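Local coordinates for protein oxalate biosynthetic component 1 (Burkholderia thailandensis, PDB 5IKY) that probably produces oxalate in quorum sensing-dependent oxalogenesis, as a bifunctional enzyme that joins serine hydrolase and lyase activities, at residues Cys495-Gly498 with Asp499-Trp503; Pro546-Glu549 with Arg550-Ser553; Lys680-Pro683 with Leu684-Leu687; Leu721-His724 with Ala725-Glu728; Met852-Asn855 with Arg856-Asn860. All coordinates share one frame; numbering follows the deposited sequence.

Contact 1: Cys495-Gly498 with Asp499-Trp503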
loop_
_atom_site.group_PDB
_atom_site.type_symbol
_atom_site.label_atom_id
_atom_site.label_comp_id
_atom_site.label_asym_id
_atom_site.label_seq_id
_atom_site.Cartn_x
_atom_site.Cartn_y
_atom_site.Cartn_z
ATOM N N CYS A 495 -8.550 -13.053 11.717
ATOM C CA CYS A 495 -7.295 -12.533 12.256
ATOM C C CYS A 495 -7.165 -11.028 12.037
ATOM O O CYS A 495 -6.061 -10.491 11.982
ATOM C CB CYS A 495 -6.102 -13.259 11.624
ATOM S SG CYS A 495 -6.027 -15.034 11.955
ATOM N N GLY A 496 -8.300 -10.352 11.924
ATOM C CA GLY A 496 -8.321 -8.928 11.660
ATOM C C GLY A 496 -9.258 -8.640 10.507
ATOM O O GLY A 496 -9.744 -9.564 9.850
ATOM N N THR A 497 -9.516 -7.362 10.257
ATOM C CA THR A 497 -10.400 -6.964 9.171
ATOM C C THR A 497 -9.776 -7.304 7.819
ATOM O O THR A 497 -10.476 -7.709 6.887
ATOM C CB THR A 497 -10.729 -5.460 9.248
ATOM O OG1 THR A 497 -11.567 -5.223 10.385
ATOM C CG2 THR A 497 -11.456 -4.993 7.998
ATOM N N GLY A 498 -8.456 -7.160 7.728
ATOM C CA GLY A 498 -7.732 -7.484 6.513
ATOM C C GLY A 498 -7.958 -8.921 6.084
ATOM O O GLY A 498 -7.975 -9.233 4.894
ATOM N N ASP A 499 -8.133 -9.797 7.068
ATOM C CA ASP A 499 -8.451 -11.194 6.812
ATOM C C ASP A 499 -9.769 -11.301 6.044
ATOM O O ASP A 499 -9.875 -12.043 5.068
ATOM C CB ASP A 499 -8.539 -11.967 8.130
ATOM C CG ASP A 499 -8.354 -13.460 7.950
ATOM O OD1 ASP A 499 -8.263 -13.923 6.793
ATOM O OD2 ASP A 499 -8.318 -14.173 8.976
ATOM N N GLN A 500 -10.764 -10.538 6.488
ATOM C CA GLN A 500 -12.092 -10.566 5.885
ATOM C C GLN A 500 -12.136 -9.848 4.538
ATOM O O GLN A 500 -12.877 -10.250 3.640
ATOM C CB GLN A 500 -13.113 -9.951 6.841
ATOM C CG GLN A 500 -13.392 -10.806 8.066
ATOM C CD GLN A 500 -14.050 -10.021 9.179
ATOM O OE1 GLN A 500 -13.897 -8.804 9.263
ATOM N NE2 GLN A 500 -14.788 -10.713 10.042
ATOM N N VAL A 501 -11.350 -8.783 4.398
ATOM C CA VAL A 501 -11.247 -8.080 3.124
ATOM C C VAL A 501 -10.626 -8.999 2.077
ATOM O O VAL A 501 -11.041 -9.012 0.918
ATOM C CB VAL A 501 -10.413 -6.790 3.249
ATOM C CG1 VAL A 501 -10.211 -6.151 1.887
ATOM C CG2 VAL A 501 -11.091 -5.812 4.193
ATOM N N ARG A 502 -9.637 -9.777 2.503
ATOM C CA ARG A 502 -8.988 -10.741 1.626
ATOM C C ARG A 502 -9.989 -11.782 1.141
ATOM O O ARG A 502 -10.030 -12.120 -0.042
ATOM C CB ARG A 502 -7.823 -11.424 2.341
ATOM C CG ARG A 502 -7.078 -12.427 1.479
ATOM C CD ARG A 502 -5.953 -13.093 2.251
ATOM N NE ARG A 502 -5.156 -13.965 1.395
ATOM C CZ ARG A 502 -4.120 -13.552 0.670
ATOM N NH1 ARG A 502 -3.758 -12.276 0.697
ATOM N NH2 ARG A 502 -3.449 -14.413 -0.083
ATOM N N TRP A 503 -10.797 -12.284 2.068
ATOM C CA TRP A 503 -11.835 -13.248 1.739
ATOM C C TRP A 503 -12.836 -12.662 0.744
ATOM O O TRP A 503 -13.203 -13.313 -0.233
ATOM C CB TRP A 503 -12.557 -13.710 3.007
ATOM C CG TRP A 503 -13.847 -14.418 2.734
ATOM C CD1 TRP A 503 -14.011 -15.743 2.445
ATOM C CD2 TRP A 503 -15.156 -13.838 2.715
ATOM N NE1 TRP A 503 -15.342 -16.023 2.251
ATOM C CE2 TRP A 503 -16.066 -14.870 2.409
ATOM C CE3 TRP A 503 -15.647 -12.546 2.928
ATOM C CZ2 TRP A 503 -17.439 -14.650 2.313
ATOM C CZ3 TRP A 503 -17.012 -12.329 2.831
ATOM C CH2 TRP A 503 -17.891 -13.376 2.526
#

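Contact 2: Pro546-Glu549 with Arg550-Ser553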
loop_
_atom_site.group_PDB
_atom_site.type_symbol
_atom_site.label_atom_id
_atom_site.label_comp_id
_atom_site.label_asym_id
_atom_site.label_seq_id
_atom_site.Cartn_x
_atom_site.Cartn_y
_atom_site.Cartn_z
ATOM N N PRO A 546 1.670 22.375 -27.272
ATOM C CA PRO A 546 2.332 21.177 -27.794
ATOM C C PRO A 546 3.541 20.792 -26.950
ATOM O O PRO A 546 4.173 21.665 -26.356
ATOM C CB PRO A 546 2.758 21.600 -29.199
ATOM C CG PRO A 546 2.968 23.070 -29.084
ATOM C CD PRO A 546 1.909 23.551 -28.127
ATOM N N ALA A 547 3.862 19.504 -26.909
ATOM C CA ALA A 547 4.998 19.024 -26.128
ATOM C C ALA A 547 6.317 19.231 -26.869
ATOM O O ALA A 547 7.376 18.820 -26.395
ATOM C CB ALA A 547 4.812 17.557 -25.778
ATOM N N ASP A 548 6.248 19.871 -28.031
ATOM C CA ASP A 548 7.438 20.151 -28.825
ATOM C C ASP A 548 8.161 21.388 -28.303
ATOM O O ASP A 548 7.578 22.467 -28.213
ATOM C CB ASP A 548 7.067 20.336 -30.298
ATOM C CG ASP A 548 8.240 20.101 -31.230
ATOM O OD1 ASP A 548 9.388 20.398 -30.839
ATOM O OD2 ASP A 548 8.012 19.617 -32.358
ATOM N N GLU A 549 9.436 21.225 -27.966
ATOM C CA GLU A 549 10.240 22.317 -27.425
ATOM C C GLU A 549 10.466 23.428 -28.447
ATOM O O GLU A 549 10.800 24.557 -28.088
ATOM C CB GLU A 549 11.587 21.786 -26.925
ATOM C CG GLU A 549 12.304 20.862 -27.896
ATOM C CD GLU A 549 13.570 20.269 -27.307
ATOM O OE1 GLU A 549 13.970 19.167 -27.737
ATOM O OE2 GLU A 549 14.168 20.905 -26.413
ATOM N N ARG A 550 10.280 23.102 -29.721
ATOM C CA ARG A 550 10.468 24.069 -30.795
ATOM C C ARG A 550 9.263 24.992 -30.941
ATOM O O ARG A 550 9.346 26.029 -31.599
ATOM C CB ARG A 550 10.731 23.347 -32.121
ATOM C CG ARG A 550 12.114 22.730 -32.241
ATOM C CD ARG A 550 12.244 21.875 -33.498
ATOM N NE ARG A 550 11.911 20.473 -33.250
ATOM C CZ ARG A 550 10.791 19.881 -33.657
ATOM N NH1 ARG A 550 9.884 20.569 -34.337
ATOM N NH2 ARG A 550 10.579 18.601 -33.383
ATOM N N LEU A 551 8.148 24.619 -30.321
ATOM C CA LEU A 551 6.886 25.321 -30.543
ATOM C C LEU A 551 6.364 26.067 -29.321
ATOM O O LEU A 551 5.276 26.642 -29.363
ATOM C CB LEU A 551 5.816 24.335 -31.019
ATOM C CG LEU A 551 6.124 23.544 -32.292
ATOM C CD1 LEU A 551 4.897 22.758 -32.732
ATOM C CD2 LEU A 551 6.591 24.475 -33.395
ATOM N N VAL A 552 7.128 26.060 -28.235
ATOM C CA VAL A 552 6.694 26.729 -27.013
ATOM C C VAL A 552 7.891 27.142 -26.153
ATOM O O VAL A 552 8.905 26.442 -26.096
ATOM C CB VAL A 552 5.730 25.830 -26.197
ATOM C CG1 VAL A 552 6.457 24.613 -25.651
ATOM C CG2 VAL A 552 5.070 26.617 -25.075
ATOM N N SER A 553 7.776 28.297 -25.505
ATOM C CA SER A 553 8.856 28.828 -24.678
ATOM C C SER A 553 8.595 28.570 -23.204
ATOM O O SER A 553 7.452 28.364 -22.794
ATOM C CB SER A 553 9.029 30.328 -24.915
ATOM O OG SER A 553 7.942 31.052 -24.367
#

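Contact 3: Lys680-Pro683 with Leu684-Leu687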
loop_
_atom_site.group_PDB
_atom_site.type_symbol
_atom_site.label_atom_id
_atom_site.label_comp_id
_atom_site.label_asym_id
_atom_site.label_seq_id
_atom_site.Cartn_x
_atom_site.Cartn_y
_atom_site.Cartn_z
ATOM N N LYS A 680 17.479 28.564 -5.854
ATOM C CA LYS A 680 16.426 28.419 -6.847
ATOM C C LYS A 680 15.325 29.445 -6.608
ATOM O O LYS A 680 14.847 29.596 -5.484
ATOM C CB LYS A 680 15.847 27.004 -6.808
ATOM C CG LYS A 680 16.863 25.911 -7.085
ATOM C CD LYS A 680 16.294 24.536 -6.781
ATOM C CE LYS A 680 17.316 23.447 -7.058
ATOM N NZ LYS A 680 16.804 22.100 -6.685
ATOM N N PRO A 681 14.924 30.163 -7.668
ATOM C CA PRO A 681 13.783 31.082 -7.591
ATOM C C PRO A 681 12.479 30.333 -7.319
ATOM O O PRO A 681 12.435 29.112 -7.473
ATOM C CB PRO A 681 13.765 31.743 -8.972
ATOM C CG PRO A 681 14.469 30.778 -9.865
ATOM C CD PRO A 681 15.530 30.147 -9.010
ATOM N N LEU A 682 11.437 31.058 -6.921
ATOM C CA LEU A 682 10.160 30.445 -6.549
ATOM C C LEU A 682 9.532 29.558 -7.642
ATOM O O LEU A 682 9.149 28.424 -7.354
ATOM C CB LEU A 682 9.165 31.533 -6.120
ATOM C CG LEU A 682 7.735 31.101 -5.790
ATOM C CD1 LEU A 682 7.719 30.122 -4.628
ATOM C CD2 LEU A 682 6.871 32.317 -5.485
ATOM N N PRO A 683 9.424 30.053 -8.895
ATOM C CA PRO A 683 8.785 29.194 -9.904
ATOM C C PRO A 683 9.540 27.891 -10.172
ATOM O O PRO A 683 8.911 26.886 -10.503
ATOM C CB PRO A 683 8.777 30.071 -11.161
ATOM C CG PRO A 683 8.871 31.465 -10.653
ATOM C CD PRO A 683 9.760 31.377 -9.454
ATOM N N LEU A 684 10.861 27.910 -10.033
ATOM C CA LEU A 684 11.654 26.700 -10.225
ATOM C C LEU A 684 11.342 25.676 -9.137
ATOM O O LEU A 684 11.235 24.480 -9.411
ATOM C CB LEU A 684 13.149 27.029 -10.242
ATOM C CG LEU A 684 14.124 25.849 -10.311
ATOM C CD1 LEU A 684 13.751 24.888 -11.430
ATOM C CD2 LEU A 684 15.542 26.359 -10.506
ATOM N N ARG A 685 11.189 26.149 -7.905
ATOM C CA ARG A 685 10.867 25.264 -6.793
ATOM C C ARG A 685 9.468 24.687 -6.969
ATOM O O ARG A 685 9.203 23.549 -6.575
ATOM C CB ARG A 685 10.980 26.001 -5.455
ATOM C CG ARG A 685 12.358 26.596 -5.189
ATOM C CD ARG A 685 12.570 26.902 -3.709
ATOM N NE ARG A 685 11.604 27.872 -3.199
ATOM C CZ ARG A 685 11.784 29.188 -3.216
ATOM N NH1 ARG A 685 12.897 29.701 -3.723
ATOM N NH2 ARG A 685 10.847 29.992 -2.730
ATOM N N CYS A 686 8.581 25.473 -7.572
ATOM C CA CYS A 686 7.217 25.025 -7.832
ATOM C C CYS A 686 7.203 23.905 -8.862
ATOM O O CYS A 686 6.519 22.896 -8.684
ATOM C CB CYS A 686 6.347 26.185 -8.313
ATOM S SG CYS A 686 4.656 25.703 -8.756
ATOM N N LEU A 687 7.960 24.096 -9.940
ATOM C CA LEU A 687 8.072 23.094 -10.995
ATOM C C LEU A 687 8.599 21.776 -10.442
ATOM O O LEU A 687 8.099 20.704 -10.788
ATOM C CB LEU A 687 8.984 23.591 -12.118
ATOM C CG LEU A 687 8.463 24.748 -12.971
ATOM C CD1 LEU A 687 9.563 25.275 -13.877
ATOM C CD2 LEU A 687 7.262 24.310 -13.787
#

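Contact 4: Leu721-His724 with Ala725-Glu728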
loop_
_atom_site.group_PDB
_atom_site.type_symbol
_atom_site.label_atom_id
_atom_site.label_comp_id
_atom_site.label_asym_id
_atom_site.label_seq_id
_atom_site.Cartn_x
_atom_site.Cartn_y
_atom_site.Cartn_z
ATOM N N LEU A 721 6.361 19.441 -20.753
ATOM C CA LEU A 721 6.306 20.896 -20.678
ATOM C C LEU A 721 6.893 21.410 -19.369
ATOM O O LEU A 721 7.606 22.414 -19.352
ATOM C CB LEU A 721 4.864 21.384 -20.832
ATOM C CG LEU A 721 4.273 21.234 -22.234
ATOM C CD1 LEU A 721 2.789 21.556 -22.235
ATOM C CD2 LEU A 721 5.018 22.133 -23.200
ATOM N N LEU A 722 6.586 20.720 -18.276
ATOM C CA LEU A 722 7.090 21.101 -16.961
ATOM C C LEU A 722 8.611 21.020 -16.901
ATOM O O LEU A 722 9.269 21.929 -16.397
ATOM C CB LEU A 722 6.476 20.218 -15.874
ATOM C CG LEU A 722 4.997 20.462 -15.581
ATOM C CD1 LEU A 722 4.484 19.482 -14.535
ATOM C CD2 LEU A 722 4.786 21.895 -15.135
ATOM N N TYR A 723 9.166 19.927 -17.416
ATOM C CA TYR A 723 10.616 19.756 -17.437
ATOM C C TYR A 723 11.275 20.696 -18.439
ATOM O O TYR A 723 12.446 21.039 -18.296
ATOM C CB TYR A 723 10.986 18.306 -17.749
ATOM C CG TYR A 723 11.033 17.430 -16.519
ATOM C CD1 TYR A 723 11.960 17.672 -15.513
ATOM C CD2 TYR A 723 10.154 16.366 -16.360
ATOM C CE1 TYR A 723 12.007 16.884 -14.381
ATOM C CE2 TYR A 723 10.197 15.567 -15.232
ATOM C CZ TYR A 723 11.129 15.830 -14.246
ATOM O OH TYR A 723 11.184 15.044 -13.120
ATOM N N HIS A 724 10.520 21.106 -19.453
ATOM C CA HIS A 724 11.001 22.090 -20.414
ATOM C C HIS A 724 11.312 23.404 -19.706
ATOM O O HIS A 724 12.397 23.964 -19.861
ATOM C CB HIS A 724 9.968 22.311 -21.519
ATOM C CG HIS A 724 10.437 23.208 -22.622
ATOM N ND1 HIS A 724 10.645 24.560 -22.450
ATOM C CD2 HIS A 724 10.727 22.946 -23.918
ATOM C CE1 HIS A 724 11.052 25.089 -23.591
ATOM N NE2 HIS A 724 11.108 24.132 -24.498
ATOM N N ALA A 725 10.350 23.887 -18.925
ATOM C CA ALA A 725 10.533 25.111 -18.156
ATOM C C ALA A 725 11.582 24.906 -17.071
ATOM O O ALA A 725 12.349 25.816 -16.752
ATOM C CB ALA A 725 9.213 25.557 -17.544
ATOM N N LEU A 726 11.610 23.701 -16.509
ATOM C CA LEU A 726 12.554 23.362 -15.453
ATOM C C LEU A 726 13.977 23.341 -16.002
ATOM O O LEU A 726 14.919 23.731 -15.316
ATOM C CB LEU A 726 12.198 22.011 -14.827
ATOM C CG LEU A 726 12.585 21.766 -13.366
ATOM C CD1 LEU A 726 11.699 20.687 -12.765
ATOM C CD2 LEU A 726 14.048 21.376 -13.235
ATOM N N ARG A 727 14.123 22.887 -17.243
ATOM C CA ARG A 727 15.423 22.866 -17.902
ATOM C C ARG A 727 15.950 24.281 -18.102
ATOM O O ARG A 727 17.104 24.576 -17.794
ATOM C CB ARG A 727 15.337 22.147 -19.250
ATOM C CG ARG A 727 16.637 22.159 -20.044
ATOM C CD ARG A 727 16.373 22.041 -21.538
ATOM N NE ARG A 727 15.292 22.928 -21.960
ATOM C CZ ARG A 727 15.414 24.244 -22.110
ATOM N NH1 ARG A 727 14.373 24.969 -22.494
ATOM N NH2 ARG A 727 16.576 24.839 -21.875
ATOM N N GLU A 728 15.088 25.150 -18.622
ATOM C CA GLU A 728 15.439 26.541 -18.889
ATOM C C GLU A 728 15.909 27.269 -17.633
ATOM O O GLU A 728 16.932 27.955 -17.649
ATOM C CB GLU A 728 14.244 27.276 -19.494
ATOM C CG GLU A 728 14.412 28.785 -19.577
ATOM C CD GLU A 728 14.894 29.243 -20.937
ATOM O OE1 GLU A 728 15.294 28.382 -21.749
ATOM O OE2 GLU A 728 14.866 30.465 -21.195
#

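Contact 5: Met852-Asn855 with Arg856-Asn860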
loop_
_atom_site.group_PDB
_atom_site.type_symbol
_atom_site.label_atom_id
_atom_site.label_comp_id
_atom_site.label_asym_id
_atom_site.label_seq_id
_atom_site.Cartn_x
_atom_site.Cartn_y
_atom_site.Cartn_z
ATOM N N MET A 852 17.219 15.613 -20.629
ATOM C CA MET A 852 16.966 14.219 -20.969
ATOM C C MET A 852 15.567 13.789 -20.542
ATOM O O MET A 852 14.916 12.995 -21.221
ATOM C CB MET A 852 18.018 13.313 -20.323
ATOM C CG MET A 852 19.462 13.644 -20.701
ATOM S SD MET A 852 19.924 13.134 -22.371
ATOM C CE MET A 852 19.532 14.598 -23.327
ATOM N N LEU A 853 15.111 14.317 -19.410
ATOM C CA LEU A 853 13.777 14.013 -18.911
ATOM C C LEU A 853 12.710 14.562 -19.852
ATOM O O LEU A 853 11.705 13.900 -20.114
ATOM C CB LEU A 853 13.592 14.574 -17.500
ATOM C CG LEU A 853 14.318 13.790 -16.404
ATOM C CD1 LEU A 853 14.305 14.533 -15.087
ATOM C CD2 LEU A 853 13.677 12.442 -16.231
ATOM N N HIS A 854 12.929 15.770 -20.361
ATOM C CA HIS A 854 12.010 16.353 -21.331
ATOM C C HIS A 854 11.940 15.495 -22.584
ATOM O O HIS A 854 10.856 15.182 -23.073
ATOM C CB HIS A 854 12.428 17.772 -21.707
ATOM C CG HIS A 854 11.740 18.290 -22.931
ATOM N ND1 HIS A 854 10.459 18.799 -22.904
ATOM C CD2 HIS A 854 12.145 18.358 -24.221
ATOM C CE1 HIS A 854 10.109 19.167 -24.124
ATOM N NE2 HIS A 854 11.114 18.910 -24.941
ATOM N N ASN A 855 13.108 15.127 -23.099
ATOM C CA ASN A 855 13.206 14.259 -24.266
ATOM C C ASN A 855 12.444 12.958 -24.053
ATOM O O ASN A 855 11.730 12.485 -24.940
ATOM C CB ASN A 855 14.672 13.965 -24.580
ATOM C CG ASN A 855 14.836 13.037 -25.760
ATOM O OD1 ASN A 855 15.157 11.859 -25.600
ATOM N ND2 ASN A 855 14.612 13.561 -26.957
ATOM N N ARG A 856 12.602 12.400 -22.858
ATOM C CA ARG A 856 11.917 11.182 -22.448
ATOM C C ARG A 856 10.400 11.309 -22.584
ATOM O O ARG A 856 9.756 10.507 -23.261
ATOM C CB ARG A 856 12.289 10.848 -21.001
ATOM C CG ARG A 856 12.734 9.420 -20.764
ATOM C CD ARG A 856 13.157 9.227 -19.313
ATOM N NE ARG A 856 12.075 9.549 -18.384
ATOM C CZ ARG A 856 12.207 9.571 -17.061
ATOM N NH1 ARG A 856 13.375 9.291 -16.503
ATOM N NH2 ARG A 856 11.169 9.876 -16.294
ATOM N N PHE A 857 9.837 12.326 -21.936
ATOM C CA PHE A 857 8.392 12.534 -21.931
ATOM C C PHE A 857 7.860 12.997 -23.283
ATOM O O PHE A 857 6.732 12.676 -23.655
ATOM C CB PHE A 857 8.006 13.546 -20.852
ATOM C CG PHE A 857 8.060 12.993 -19.457
ATOM C CD1 PHE A 857 7.128 12.060 -19.035
ATOM C CD2 PHE A 857 9.038 13.406 -18.566
ATOM C CE1 PHE A 857 7.170 11.548 -17.754
ATOM C CE2 PHE A 857 9.086 12.897 -17.282
ATOM C CZ PHE A 857 8.151 11.966 -16.875
ATOM N N ALA A 858 8.668 13.757 -24.014
ATOM C CA ALA A 858 8.278 14.212 -25.343
ATOM C C ALA A 858 8.174 13.025 -26.294
ATOM O O ALA A 858 7.328 13.005 -27.188
ATOM C CB ALA A 858 9.267 15.238 -25.871
ATOM N N LEU A 859 9.041 12.038 -26.092
ATOM C CA LEU A 859 9.007 10.815 -26.884
ATOM C C LEU A 859 7.737 10.034 -26.577
ATOM O O LEU A 859 7.114 9.462 -27.473
ATOM C CB LEU A 859 10.242 9.955 -26.611
ATOM C CG LEU A 859 10.414 8.726 -27.506
ATOM C CD1 LEU A 859 10.583 9.147 -28.956
ATOM C CD2 LEU A 859 11.591 7.882 -27.046
ATOM N N ASN A 860 7.361 10.015 -25.301
ATOM C CA ASN A 860 6.108 9.404 -24.871
ATOM C C ASN A 860 4.901 9.995 -25.590
ATOM O O ASN A 860 3.959 9.280 -25.933
ATOM C CB ASN A 860 5.919 9.572 -23.361
ATOM C CG ASN A 860 6.677 8.539 -22.551
ATOM O OD1 ASN A 860 7.500 7.791 -23.078
ATOM N ND2 ASN A 860 6.401 8.498 -21.255
#

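Contact 1: Cys495-Gly498 with Asp499-Trp503
D499 folds back on C495 in the opening turn of helix 497-510, and its carboxylate ties the incoming loop to that turn. Its CG stands opposite the backbone N (chi1 -159°), which carries OD2 back along the chain to C495 N at 3.0 Å. The N-H points almost straight at the oxygen (170°) and uses the anti lone pair, the one away from OD1. R492 makes a salt bridge with the same OD2, so one carboxylate oxygen serves both a backbone N-H and an arginine. The path between runs through G496, whose backbone angles suit glycine, since a CB would press on the preceding carbonyl.

T497 and G498 supply the first helical carbonyls. T497 O receives V501 N at 2.8 Å, and G498 O receives R502 N at 3.0 Å. The side chain of T497 lies about 12 Å from the magnesium ion, and its OG1 has a weak hydrogen bond from L476 N. Q500 NE2 bonds to A479 O and N481 O, so this turn is bonded to the chain just before and after E477, a magnesium ligand, on the earlier side only weakly. On the buried side, T497 CG2 meets V501 CG2 at 3.9 Å.

Contact 2: Pro546-Glu549 with Arg550-Ser553
The first torsion of D548 turns its CG away from the backbone N, while R550 bends sharply at CD (chi3 -92°); together these torsions fold the guanidinium back over the carboxylate two residues earlier. The two planes stand 88° apart, and D548 OD1 sits 3.2 Å above the centre of the R550 guanidinium face. D548 OD2 makes the salt bridge, 2.9 Å from R550 NH1. This is thus a face-on ion pair and not the coplanar, two-pronged kind.

OD1 has a second task. D548 OD1 accepts R550 N at 3.1 Å and 167°, with the donor above the carboxylate plane, which closes an Asx turn. A type I beta turn from D548 to L551 is superposed on it, closed by L551 N to D548 O at 3.1 Å. The one aspartate therefore fixes the chain reversal through both its side chain and its carbonyl.

One apolar pair flanks the turn: P546 CG rests 3.7 Å from L551 CB, the two side chains crossing at about a right angle. V552 CG1 packs against the carbonyl oxygen of D548, at 3.5 Å. P546, R550 and L551 also touch a crystal neighbour, which may influence their conformations.

The turn lies in the loop between helices 530-541 and 554-560, where A547, E549 and V552 lean on helix 715-734 and S553 takes the N-cap of helix 554-560.

Contact 3: Lys680-Pro683 with Leu684-Leu687
Hydrogen bonds from R685 and L684 converge on P681 O at the start of helix 682-690, where P681 is the N-cap residue. R685 N approaches P681 O in the carbonyl plane at 3.2 Å, and L684 N adds a weak bond. C686 N to L682 O and L687 N to P683 O, both 3.0 Å, continue the ladder. P683, which has no N-H to offer, stands in the first turn, where N-H groups have no helical carbonyl a turn earlier to bond to, so its lack of one costs no helical bond.

Of the charged groups, the guanidinium of R685 turns back on the helix start. A bend at chi3 (-61°) swings it there, so that R685 NH1 lies 2.6 Å from K680 O, in a bond whose 124° angle makes it weak. L682 CA sits 3.8 Å above one guanidinium face, toward its rim. The stronger polar partner is E572, which forms a salt bridge with NH2.

Apolar contact gathers round L684: its CD2 lies 3.7 Å from K680 CG, and its CB 4.0 Å from P681 CG. The extended lysine chain runs on to a salt bridge with E688.

In the cap domain this turn is wedged between helix 562-579, which meets L682, R685 and C686, and helix 715-734, which meets L684 and L687; helix 554-560 covers P683.

Contact 4: Leu721-His724 with Ala725-Glu728
The imidazole of H724 carries R727 NH1 over one face, 3.5 Å above the ring plane and displaced toward its rim. The guanidinium does not lie flat on the ring: the planes stand 88° apart, and H724 CE1 lies at the guanidinium's edge, in the guanidinium plane, 3.5 Å from R727 NH1. A725 N lies near the edge of the same imidazole. The Y723 ring has L726 CD1 beside it at an oblique angle, 4.1 Å from Y723 CD1, with both side chains pointing the same way.

The geometry follows from a spacing of three residues, which sets these side chains next to each other on the helix surface. In H724 the ring is directed away from the backbone N (chi1 -174°), whereas the R727 side chain sets out in the same sense and then turns at chi3 (46°) to bring NH1 over the imidazole. R727 NH1 is also 3.4 Å from H724 O, but the angle is too poor for a hydrogen bond. Its ion pair with E728 OE1 is long, and so is that of NH2 with E845, so neither fixes the guanidinium tightly.

Four backbone bonds underlie this, from A725 N, L726 N, R727 N and E728 N to the carbonyls of L721, L722, Y723 and H724; the shortest is R727 N to Y723 O, 2.7 Å. L721, L722, A725 and L726 pack on helices 554-560 and 682-690 of the cap domain. The ring of H724 meets that of H854 edge-to-face, and Y723 touches L853 of the hydrolase part. The pattern is that of an unbroken alpha-helix buried at a domain interface, built on regular i to i+4 bonding.

Contact 5: Met852-Asn855 with Arg856-Asn860
L853 CD2 lies over one face of the R856 guanidinium, 3.1 Å above its plane and set toward the rim, with R856 NH1 as its nearest atom at 3.2 Å. The two side chains run alongside each other in the same direction. R856 reaches this place with chi1 at -130°, away from a staggered value, and a bend at chi3 (58°). The approach is unusually close for a methyl over a guanidinium, so the exact separation and this chi1 are doubtful.

F857 and A858 also meet the previous turn. F857 brings its ring obliquely to the carbonyl of L853, F857 CD2 lying 3.1 Å from L853 O. A858 CB stands 4.2 Å above the imidazole plane of H854, again toward the rim.

The helical backbone sets these spacings. R856 N to M852 O, F857 N to L853 O, A858 N to H854 O and L859 N to N855 O are successive i to i+4 bonds; the one from A858 N to H854 O is 2.8 Å long.

Further out, polar partners pin the side chains. H854 ND1 bonds to A720 O, which restrains the rotation of the ring whose face meets A858 CB, and N855 OD1 bonds to Q943 NE2, with a weak bond from its amide to Y867. N860, at the end of the helix, bonds to G1003 O and D979 N.

Helix 849-860, which follows strand 832-836 of the mixed hydrolase sheet, packs against helix 715-734 through L853 and F857 and against helix 937-955 through R856 and L859.

Contacts 2 to 5 form a neighbourhood in which contact 4 touches each of the others: its helix, 715-734, meets the turn of 546-553, helix 682-690 and helix 849-860. Contact 5 also touches contact 2, whereas contact 3 reaches neither. Contact 1 stands apart near the magnesium site, its centre 43 Å or more from the rest. Contacts 1, 4 and 5 are buried, contact 3 partly so, and contact 2 lies at the surface. Chemistry follows place: aspartate carboxylates fasten the chain ahead of the helix in contact 1 and at the turn of contact 2, a proline stands at the N-cap position in contact 3, and contacts 4 and 5, inside helices, pair a guanidinium with a ring or a methyl.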